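Local coordinates for protein 26S proteasome regulatory subunit rpn10 (Schizosaccharomyces pombe, PDB 2X5N) that protects ubiquitin chains against disassembly by deubiquitinating enzymes, thereby promoting protein degradation, as a regulatory subunit of the 26S proteasome, at residues I104-P116 and M131-E145. Numbering follows the deposited sequence. Where two conformers were deposited one is given.
Sequences IQRQRIVAFVGSP and MKKNNVAIDIIHIGE. With SO4 (sulfate ion), chain B.
Arg108 and Asp139, on adjacent parallel strands, form a salt bridge in which a buried carboxylate meets a partly exposed arginine within a beta-alpha-beta unit: strand 106-113 leads through helix 121-133 to strand 136-143, neighbours in the central sheet of the von Willebrand factor A domain. Seven backbone bonds, from Ala137 N to Gln107 O through Ile143 N to Val113 O, join the strands at 2.9 to 3.0 Å.

One face carries Arg108, Val110 and Phe112. The Arg108 chain runs extended to CD, then bends at chi3 (-68°), which turns the guanidinium so that Ala137 CB lies 3.4 Å above its plane, offset toward the rim. NH1 thereby reaches Asp139 OD2 at 2.8 Å, in a bent bond that meets the carboxylate from above its plane although the two flat groups are only 16° apart. Glu3 takes Arg108 NE, while His166 holds Asp139 OD1. Further along, Ile141 lies beside Phe112, pointing the same way, and its CD1 rests over one ring face, off-centre, 3.8 Å from the centroid in a CH-pi contact; helix 24-42 packs on the same ring.

On the opposite face, Ile109 CD1 meets Met131 CE at 3.6 Å, the methionine bending at its last torsion to bring its methyl from the helix end onto the strand. Ile109 CG2 touches Ile138 CD1. With CG anti to its backbone N (chi1 -166°), His142 sets its ring edge-on to Val113 O, 3.3 Å from CD2, and a water links NE2 to Ser115 O.

Both faces thus bury apolar side chains; one ends in His142 and its water, while the other adds an ion pair whose further partners at both ends would be expected to fix its rotamers and offset the cost of partial burial.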
ATOM      1  N   ILE A 104      -4.550 -19.474   6.750  1.00  5.30           N
ATOM      2  CA  ILE A 104      -3.791 -19.252   7.979  1.00  5.88           C
ATOM      3  C   ILE A 104      -3.081 -17.904   7.919  1.00  4.95           C
ATOM      4  O   ILE A 104      -2.825 -17.294   8.948  1.00  6.69           O
ATOM      5  CB  ILE A 104      -2.751 -20.362   8.291  1.00  5.12           C
ATOM      6  CG1 ILE A 104      -3.378 -21.756   8.178  1.00  6.16           C
ATOM      7  CG2 ILE A 104      -2.175 -20.147   9.693  1.00  6.64           C
ATOM      8  CD1 ILE A 104      -2.448 -22.889   8.548  1.00  8.76           C
ATOM      9  N   GLN A 105      -2.777 -17.435   6.718  1.00  5.43           N
ATOM     10  CA  GLN A 105      -2.169 -16.115   6.594  1.00  5.31           C
ATOM     11  C   GLN A 105      -3.031 -15.021   7.210  1.00  5.04           C
ATOM     12  O   GLN A 105      -4.213 -14.917   6.929  1.00  5.35           O
ATOM     13  CB  GLN A 105      -1.968 -15.787   5.111  1.00  4.72           C
ATOM     14  CG  GLN A 105      -0.835 -16.507   4.401  1.00  6.72           C
ATOM     15  CD  GLN A 105      -0.855 -16.186   2.940  1.00  6.26           C
ATOM     16  OE1 GLN A 105      -1.856 -16.406   2.253  1.00  9.13           O
ATOM     17  NE2 GLN A 105       0.181 -15.525   2.488  1.00  9.30           N
ATOM     18  N   ARG A 106      -2.389 -14.184   8.013  1.00  4.94           N
ATOM     19  CA  ARG A 106      -2.961 -12.926   8.441  1.00  4.80           C
ATOM     20  C   ARG A 106      -3.186 -12.036   7.230  1.00  4.60           C
ATOM     21  O   ARG A 106      -2.640 -12.287   6.157  1.00  5.29           O
ATOM     22  CB  ARG A 106      -2.010 -12.233   9.415  1.00  5.12           C
ATOM     23  CG  ARG A 106      -1.664 -13.048  10.671  1.00  6.42           C
ATOM     24  CD  ARG A 106      -0.429 -12.477  11.326  1.00  9.90           C
ATOM     25  NE  ARG A 106       0.096 -13.246  12.460  1.00 10.06           N
ATOM     26  CZ  ARG A 106      -0.314 -13.103  13.712  1.00 12.31           C
ATOM     27  NH1 ARG A 106      -1.300 -12.261  13.999  1.00 15.43           N
ATOM     28  NH2 ARG A 106       0.244 -13.822  14.676  1.00 12.13           N
ATOM     29  N   GLN A 107      -3.976 -10.986   7.408  1.00  4.88           N
ATOM     30  CA  GLN A 107      -4.338 -10.112   6.302  1.00  5.18           C
ATOM     31  C   GLN A 107      -3.778  -8.714   6.499  1.00  3.81           C
ATOM     32  O   GLN A 107      -3.934  -8.114   7.564  1.00  5.75           O
ATOM     33  CB  GLN A 107      -5.851 -10.046   6.168  1.00  6.12           C
ATOM     34  CG  GLN A 107      -6.518 -11.421   5.955  1.00  6.02           C
ATOM     35  CD  GLN A 107      -8.015 -11.275   5.804  1.00  9.34           C
ATOM     36  OE1 GLN A 107      -8.477 -10.812   4.784  1.00 12.11           O
ATOM     37  NE2 GLN A 107      -8.767 -11.636   6.824  1.00 11.76           N
ATOM     38  N   ARG A 108      -3.108  -8.208   5.453  1.00  3.89           N
ATOM     39  CA  ARG A 108      -2.515  -6.876   5.525  1.00  3.13           C
ATOM     40  C   ARG A 108      -2.688  -6.147   4.197  1.00  3.43           C
ATOM     41  O   ARG A 108      -2.604  -6.746   3.124  1.00  4.14           O
ATOM     42  CB  ARG A 108      -1.021  -6.957   5.877  1.00  4.97           C
ATOM     43  CG  ARG A 108      -0.301  -5.583   5.941  1.00  5.13           C
ATOM     44  CD  ARG A 108       1.168  -5.710   6.402  1.00  4.92           C
ATOM     45  NE  ARG A 108       1.207  -6.132   7.793  1.00  5.68           N
ATOM     46  CZ  ARG A 108       1.033  -5.334   8.834  1.00  5.34           C
ATOM     47  NH1 ARG A 108       0.969  -4.022   8.691  1.00  6.91           N
ATOM     48  NH2 ARG A 108       0.935  -5.866  10.035  1.00  6.41           N
ATOM     49  N   ILE A 109      -2.862  -4.837   4.297  1.00  3.42           N
ATOM     50  CA  ILE A 109      -2.837  -3.923   3.165  1.00  3.91           C
ATOM     51  C   ILE A 109      -1.681  -2.954   3.358  1.00  3.15           C
ATOM     52  O   ILE A 109      -1.511  -2.411   4.442  1.00  3.96           O
ATOM     53  CB  ILE A 109      -4.165  -3.119   3.082  1.00  4.33           C
ATOM     54  CG1 ILE A 109      -5.307  -4.093   2.795  1.00  5.14           C
ATOM     55  CG2 ILE A 109      -4.048  -2.010   2.032  1.00  6.04           C
ATOM     56  CD1 ILE A 109      -6.674  -3.462   2.890  1.00  8.64           C
ATOM     57  N   VAL A 110      -0.889  -2.725   2.306  1.00  3.51           N
ATOM     58  CA  VAL A 110       0.097  -1.624   2.286  1.00  4.15           C
ATOM     59  C   VAL A 110      -0.310  -0.704   1.144  1.00  3.29           C
ATOM     60  O   VAL A 110      -0.308  -1.136   0.007  1.00  5.11           O
ATOM     61  CB  VAL A 110       1.546  -2.122   2.099  1.00  3.98           C
ATOM     62  CG1 VAL A 110       2.492  -0.937   2.018  1.00  5.98           C
ATOM     63  CG2 VAL A 110       1.921  -3.006   3.266  1.00  6.38           C
ATOM     64  N   ALA A 111      -0.717   0.523   1.461  1.00  3.35           N
ATOM     65  CA  ALA A 111      -1.247   1.431   0.466  1.00  4.42           C
ATOM     66  C   ALA A 111      -0.432   2.709   0.380  1.00  3.91           C
ATOM     67  O   ALA A 111      -0.100   3.317   1.406  1.00  6.01           O
ATOM     68  CB  ALA A 111      -2.699   1.796   0.794  1.00  3.96           C
ATOM     69  N   PHE A 112      -0.191   3.145  -0.844  1.00  3.91           N
ATOM     70  CA  PHE A 112       0.414   4.430  -1.120  1.00  4.23           C
ATOM     71  C   PHE A 112      -0.672   5.468  -1.380  1.00  4.68           C
ATOM     72  O   PHE A 112      -1.625   5.207  -2.109  1.00  6.41           O
ATOM     73  CB  PHE A 112       1.281   4.346  -2.364  1.00  5.91           C
ATOM     74  CG  PHE A 112       2.517   3.516  -2.214  1.00  6.27           C
ATOM     75  CD1 PHE A 112       3.749   4.118  -1.985  1.00  6.70           C
ATOM     76  CD2 PHE A 112       2.460   2.126  -2.319  1.00  6.69           C
ATOM     77  CE1 PHE A 112       4.903   3.362  -1.889  1.00  7.13           C
ATOM     78  CE2 PHE A 112       3.616   1.369  -2.218  1.00  6.02           C
ATOM     79  CZ  PHE A 112       4.840   1.988  -2.018  1.00  7.70           C
ATOM     80  N   VAL A 113      -0.515   6.649  -0.784  1.00  4.54           N
ATOM     81  CA  VAL A 113      -1.407   7.759  -1.033  1.00  4.77           C
ATOM     82  C   VAL A 113      -0.567   8.980  -1.403  1.00  3.86           C
ATOM     83  O   VAL A 113       0.207   9.492  -0.594  1.00  4.50           O
ATOM     84  CB  VAL A 113      -2.256   8.074   0.216  1.00  7.28           C
ATOM     85  CG1 VAL A 113      -3.104   9.351  -0.024  1.00  8.91           C
ATOM     86  CG2 VAL A 113      -3.137   6.875   0.576  1.00 10.60           C
ATOM     87  N   GLY A 114      -0.721   9.421  -2.649  1.00  4.96           N
ATOM     88  CA  GLY A 114      -0.054  10.615  -3.160  1.00  4.72           C
ATOM     89  C   GLY A 114      -1.041  11.588  -3.751  1.00  5.81           C
ATOM     90  O   GLY A 114      -0.668  12.471  -4.527  1.00  7.05           O
ATOM     91  N   SER A 115      -2.289  11.467  -3.318  0.70  4.78           N
ATOM     92  CA  SER A 115      -3.398  12.222  -3.868  0.70  6.14           C
ATOM     93  C   SER A 115      -4.392  12.521  -2.753  0.70  6.44           C
ATOM     94  O   SER A 115      -4.481  11.786  -1.776  0.70  7.13           O
ATOM     95  CB  SER A 115      -4.108  11.391  -4.925  0.70  5.99           C
ATOM     96  OG  SER A 115      -4.387  10.122  -4.381  0.70  7.13           O
ATOM     97  N   PRO A 116      -5.198  13.574  -2.916  1.00  7.36           N
ATOM     98  CA  PRO A 116      -6.272  13.808  -1.964  1.00 10.51           C
ATOM     99  C   PRO A 116      -7.201  12.649  -1.697  1.00 10.44           C
ATOM    100  O   PRO A 116      -7.605  12.022  -2.658  1.00 12.07           O
ATOM    101  CB  PRO A 116      -6.891  15.148  -2.377  1.00 11.45           C
ATOM    102  CG  PRO A 116      -5.910  15.755  -3.308  1.00 12.99           C
ATOM    103  CD  PRO A 116      -5.160  14.608  -3.963  1.00 10.15           C
ATOM    104  N   MET A 131     -11.968  -2.273   9.123  1.00 10.74           N
ATOM    105  CA  MET A 131     -10.748  -3.079   8.971  1.00 13.42           C
ATOM    106  C   MET A 131     -10.356  -3.738  10.290  1.00 11.87           C
ATOM    107  O   MET A 131      -9.985  -4.912  10.322  1.00 13.70           O
ATOM    108  CB  MET A 131      -9.562  -2.236   8.483  1.00 15.15           C
ATOM    109  CG  MET A 131      -9.615  -1.791   7.016  1.00 16.26           C
ATOM    110  SD  MET A 131      -8.018  -1.292   6.417  1.00 21.45           S
ATOM    111  CE  MET A 131      -7.157  -2.845   6.358  1.00 39.70           C
ATOM    112  N   LYS A 132     -10.419  -2.981  11.381  1.00 11.16           N
ATOM    113  CA  LYS A 132      -9.965  -3.495  12.655  1.00  9.49           C
ATOM    114  C   LYS A 132     -10.876  -4.644  13.078  1.00 12.54           C
ATOM    115  O   LYS A 132     -10.415  -5.676  13.573  1.00 13.01           O
ATOM    116  CB  LYS A 132      -9.963  -2.390  13.712  1.00 13.83           C
ATOM    117  CG  LYS A 132      -9.449  -2.853  15.058  1.00 16.39           C
ATOM    118  CD  LYS A 132      -9.491  -1.730  16.091  1.00 25.20           C
ATOM    119  CE  LYS A 132      -9.014  -2.217  17.451  1.00 40.39           C
ATOM    120  NZ  LYS A 132      -9.124  -1.172  18.503  1.00 54.01           N
ATOM    121  N   LYS A 133     -12.175  -4.462  12.854  1.00 13.70           N
ATOM    122  CA  LYS A 133     -13.162  -5.496  13.157  1.00 28.12           C
ATOM    123  C   LYS A 133     -12.875  -6.739  12.319  1.00 16.19           C
ATOM    124  O   LYS A 133     -13.035  -7.856  12.785  1.00 16.26           O
ATOM    125  CB  LYS A 133     -14.576  -4.978  12.877  1.00 66.63           C
ATOM    126  CG  LYS A 133     -15.690  -5.961  13.201  1.00106.01           C
ATOM    127  CD  LYS A 133     -17.047  -5.394  12.808  1.00143.24           C
ATOM    128  CE  LYS A 133     -18.188  -6.323  13.185  1.00176.99           C
ATOM    129  NZ  LYS A 133     -18.386  -6.404  14.658  1.00209.10           N
ATOM    130  N   ASN A 134     -12.422  -6.516  11.088  1.00 14.10           N
ATOM    131  CA  ASN A 134     -12.124  -7.590  10.132  1.00 10.76           C
ATOM    132  C   ASN A 134     -10.722  -8.202  10.308  1.00 12.50           C
ATOM    133  O   ASN A 134     -10.347  -9.079   9.539  1.00 13.44           O
ATOM    134  CB  ASN A 134     -12.290  -7.032   8.700  1.00 12.49           C
ATOM    135  CG  ASN A 134     -13.763  -6.773   8.342  1.00 12.58           C
ATOM    136  OD1 ASN A 134     -14.661  -7.316   8.980  1.00 13.84           O
ATOM    137  ND2 ASN A 134     -14.004  -5.930   7.339  1.00 13.62           N
ATOM    138  N   ASN A 135      -9.941  -7.703  11.283  1.00 12.54           N
ATOM    139  CA  ASN A 135      -8.573  -8.196  11.580  1.00 13.40           C
ATOM    140  C   ASN A 135      -7.560  -7.996  10.421  1.00 10.93           C
ATOM    141  O   ASN A 135      -6.633  -8.754  10.188  1.00 15.31           O
ATOM    142  CB  ASN A 135      -8.598  -9.659  12.015  1.00 24.21           C
ATOM    143  CG  ASN A 135      -9.145  -9.836  13.417  1.00 36.68           C
ATOM    144  OD1 ASN A 135      -8.832  -9.049  14.316  1.00 34.83           O
ATOM    145  ND2 ASN A 135      -9.957 -10.867  13.616  1.00 50.23           N
ATOM    146  N   VAL A 136      -7.794  -6.932   9.702  1.00  7.26           N
ATOM    147  CA  VAL A 136      -6.977  -6.487   8.600  1.00  5.31           C
ATOM    148  C   VAL A 136      -6.035  -5.384   9.016  1.00  4.74           C
ATOM    149  O   VAL A 136      -6.536  -4.329   9.386  1.00  6.41           O
ATOM    150  CB  VAL A 136      -7.774  -6.166   7.323  1.00  7.12           C
ATOM    151  CG1 VAL A 136      -6.864  -5.871   6.171  1.00  8.42           C
ATOM    152  CG2 VAL A 136      -8.749  -7.285   7.000  1.00  7.32           C
ATOM    153  N   ALA A 137      -4.735  -5.626   9.001  1.00  4.67           N
ATOM    154  CA  ALA A 137      -3.756  -4.593   9.303  1.00  4.92           C
ATOM    155  C   ALA A 137      -3.532  -3.723   8.084  1.00  4.88           C
ATOM    156  O   ALA A 137      -3.761  -4.153   6.954  1.00  5.20           O
ATOM    157  CB  ALA A 137      -2.452  -5.228   9.710  1.00  6.08           C
ATOM    158  N   ILE A 138      -3.084  -2.497   8.316  1.00  4.72           N
ATOM    159  CA  ILE A 138      -2.819  -1.598   7.213  1.00  5.05           C
ATOM    160  C   ILE A 138      -1.649  -0.677   7.537  1.00  4.34           C
ATOM    161  O   ILE A 138      -1.530  -0.159   8.655  1.00  4.84           O
ATOM    162  CB  ILE A 138      -4.074  -0.804   6.811  1.00  6.58           C
ATOM    163  CG1 ILE A 138      -3.770   0.122   5.619  1.00  8.46           C
ATOM    164  CG2 ILE A 138      -4.660  -0.054   8.009  1.00  8.61           C
ATOM    165  CD1 ILE A 138      -4.964   0.482   4.792  1.00 11.69           C
ATOM    166  N   ASP A 139      -0.801  -0.503   6.536  1.00  4.27           N
ATOM    167  CA  ASP A 139       0.241   0.507   6.518  1.00  3.88           C
ATOM    168  C   ASP A 139      -0.052   1.465   5.377  1.00  5.03           C
ATOM    169  O   ASP A 139      -0.436   1.054   4.287  1.00  5.34           O
ATOM    170  CB  ASP A 139       1.609  -0.127   6.309  1.00  5.22           C
ATOM    171  CG  ASP A 139       1.908  -1.161   7.334  1.00  5.81           C
ATOM    172  OD1 ASP A 139       1.713  -0.868   8.533  1.00  6.83           O
ATOM    173  OD2 ASP A 139       2.337  -2.263   6.940  1.00  7.35           O
ATOM    174  N   ILE A 140       0.140   2.745   5.638  0.61  3.48           N
ATOM    175  CA  ILE A 140      -0.027   3.759   4.605  0.61  4.19           C
ATOM    176  C   ILE A 140       1.269   4.519   4.439  0.61  3.67           C
ATOM    177  O   ILE A 140       1.856   4.968   5.414  0.61  4.17           O
ATOM    178  CB  ILE A 140      -1.137   4.746   4.955  0.61  5.57           C
ATOM    179  CG1 ILE A 140      -2.490   4.021   4.993  0.61  8.14           C
ATOM    180  CG2 ILE A 140      -1.170   5.890   3.973  0.61  7.77           C
ATOM    181  CD1 ILE A 140      -3.638   4.882   5.488  0.61 12.21           C
ATOM    182  N   ILE A 141       1.704   4.651   3.190  1.00  4.52           N
ATOM    183  CA  ILE A 141       2.869   5.467   2.818  1.00  4.03           C
ATOM    184  C   ILE A 141       2.271   6.715   2.182  1.00  3.95           C
ATOM    185  O   ILE A 141       1.694   6.647   1.105  1.00  4.36           O
ATOM    186  CB  ILE A 141       3.773   4.735   1.830  1.00  5.31           C
ATOM    187  CG1 ILE A 141       4.338   3.465   2.487  1.00  7.20           C
ATOM    188  CG2 ILE A 141       4.892   5.665   1.370  1.00  6.35           C
ATOM    189  CD1 ILE A 141       4.850   2.410   1.508  1.00 10.18           C
ATOM    190  N   HIS A 142       2.384   7.840   2.886  1.00  4.46           N
ATOM    191  CA  HIS A 142       1.754   9.085   2.488  1.00  3.95           C
ATOM    192  C   HIS A 142       2.828  10.039   1.965  1.00  3.49           C
ATOM    193  O   HIS A 142       3.793  10.344   2.681  1.00  4.36           O
ATOM    194  CB  HIS A 142       1.037   9.681   3.699  1.00  4.47           C
ATOM    195  CG  HIS A 142       0.089  10.785   3.353  1.00  7.53           C
ATOM    196  ND1 HIS A 142      -0.347  11.700   4.284  1.00 10.05           N
ATOM    197  CD2 HIS A 142      -0.539  11.100   2.193  1.00  8.73           C
ATOM    198  CE1 HIS A 142      -1.187  12.545   3.710  1.00 11.39           C
ATOM    199  NE2 HIS A 142      -1.319  12.202   2.439  1.00 10.40           N
ATOM    200  N   ILE A 143       2.657  10.486   0.724  1.00  3.63           N
ATOM    201  CA  ILE A 143       3.589  11.411   0.086  1.00  4.00           C
ATOM    202  C   ILE A 143       2.825  12.573  -0.541  1.00  5.00           C
ATOM    203  O   ILE A 143       1.609  12.496  -0.730  1.00  6.16           O
ATOM    204  CB  ILE A 143       4.446  10.685  -0.994  1.00  4.14           C
ATOM    205  CG1 ILE A 143       3.621  10.277  -2.198  1.00  4.64           C
ATOM    206  CG2 ILE A 143       5.218   9.545  -0.342  1.00  5.62           C
ATOM    207  CD1 ILE A 143       4.453   9.669  -3.295  1.00  8.28           C
ATOM    208  N   GLY A 144       3.549  13.633  -0.862  1.00  5.99           N
ATOM    209  CA  GLY A 144       2.984  14.745  -1.603  1.00  6.81           C
ATOM    210  C   GLY A 144       2.619  15.909  -0.727  1.00  9.83           C
ATOM    211  O   GLY A 144       3.452  16.418   0.028  1.00 12.15           O
ATOM    212  N   GLU A 145       1.359  16.302  -0.824  1.00 12.27           N
ATOM    213  CA  GLU A 145       0.788  17.276   0.080  1.00 14.50           C
ATOM    214  C   GLU A 145       0.465  16.551   1.392  1.00 15.81           C
ATOM    215  O   GLU A 145      -0.291  15.549   1.419  1.00 20.37           O
ATOM    216  CB  GLU A 145      -0.469  17.874  -0.550  1.00 22.66           C
ATOM    217  CG  GLU A 145      -0.191  18.684  -1.811  1.00 27.56           C
ATOM    218  CD  GLU A 145       0.387  17.864  -2.967  1.00 26.18           C
ATOM    219  OE1 GLU A 145       1.344  18.391  -3.586  1.00 19.69           O
ATOM    220  OE2 GLU A 145      -0.103  16.719  -3.258  1.00 25.24           O
TER
HETATM  221  S   SO4 B1194       2.981 -15.868  12.880  0.85  9.24           S
HETATM  222  O1  SO4 B1194       2.674 -15.224  14.156  0.92 13.73           O
HETATM  223  O2  SO4 B1194       4.406 -15.675  12.555  0.74  9.75           O
HETATM  224  O3  SO4 B1194       2.698 -17.288  13.037  0.80 11.17           O
HETATM  225  O4  SO4 B1194       2.113 -15.299  11.891  1.00  9.17           O
HETATM  226  O   HOH W   1      -5.532 -11.164   9.842  1.00 15.44           O
HETATM  227  O   HOH W   2      -7.925 -11.824   9.627  1.00 19.40           O
HETATM  228  O   HOH W   3     -11.569 -11.153   8.377  1.00 31.62           O
HETATM  229  O   HOH W   4      -3.524  12.938   0.780  1.00 18.03           O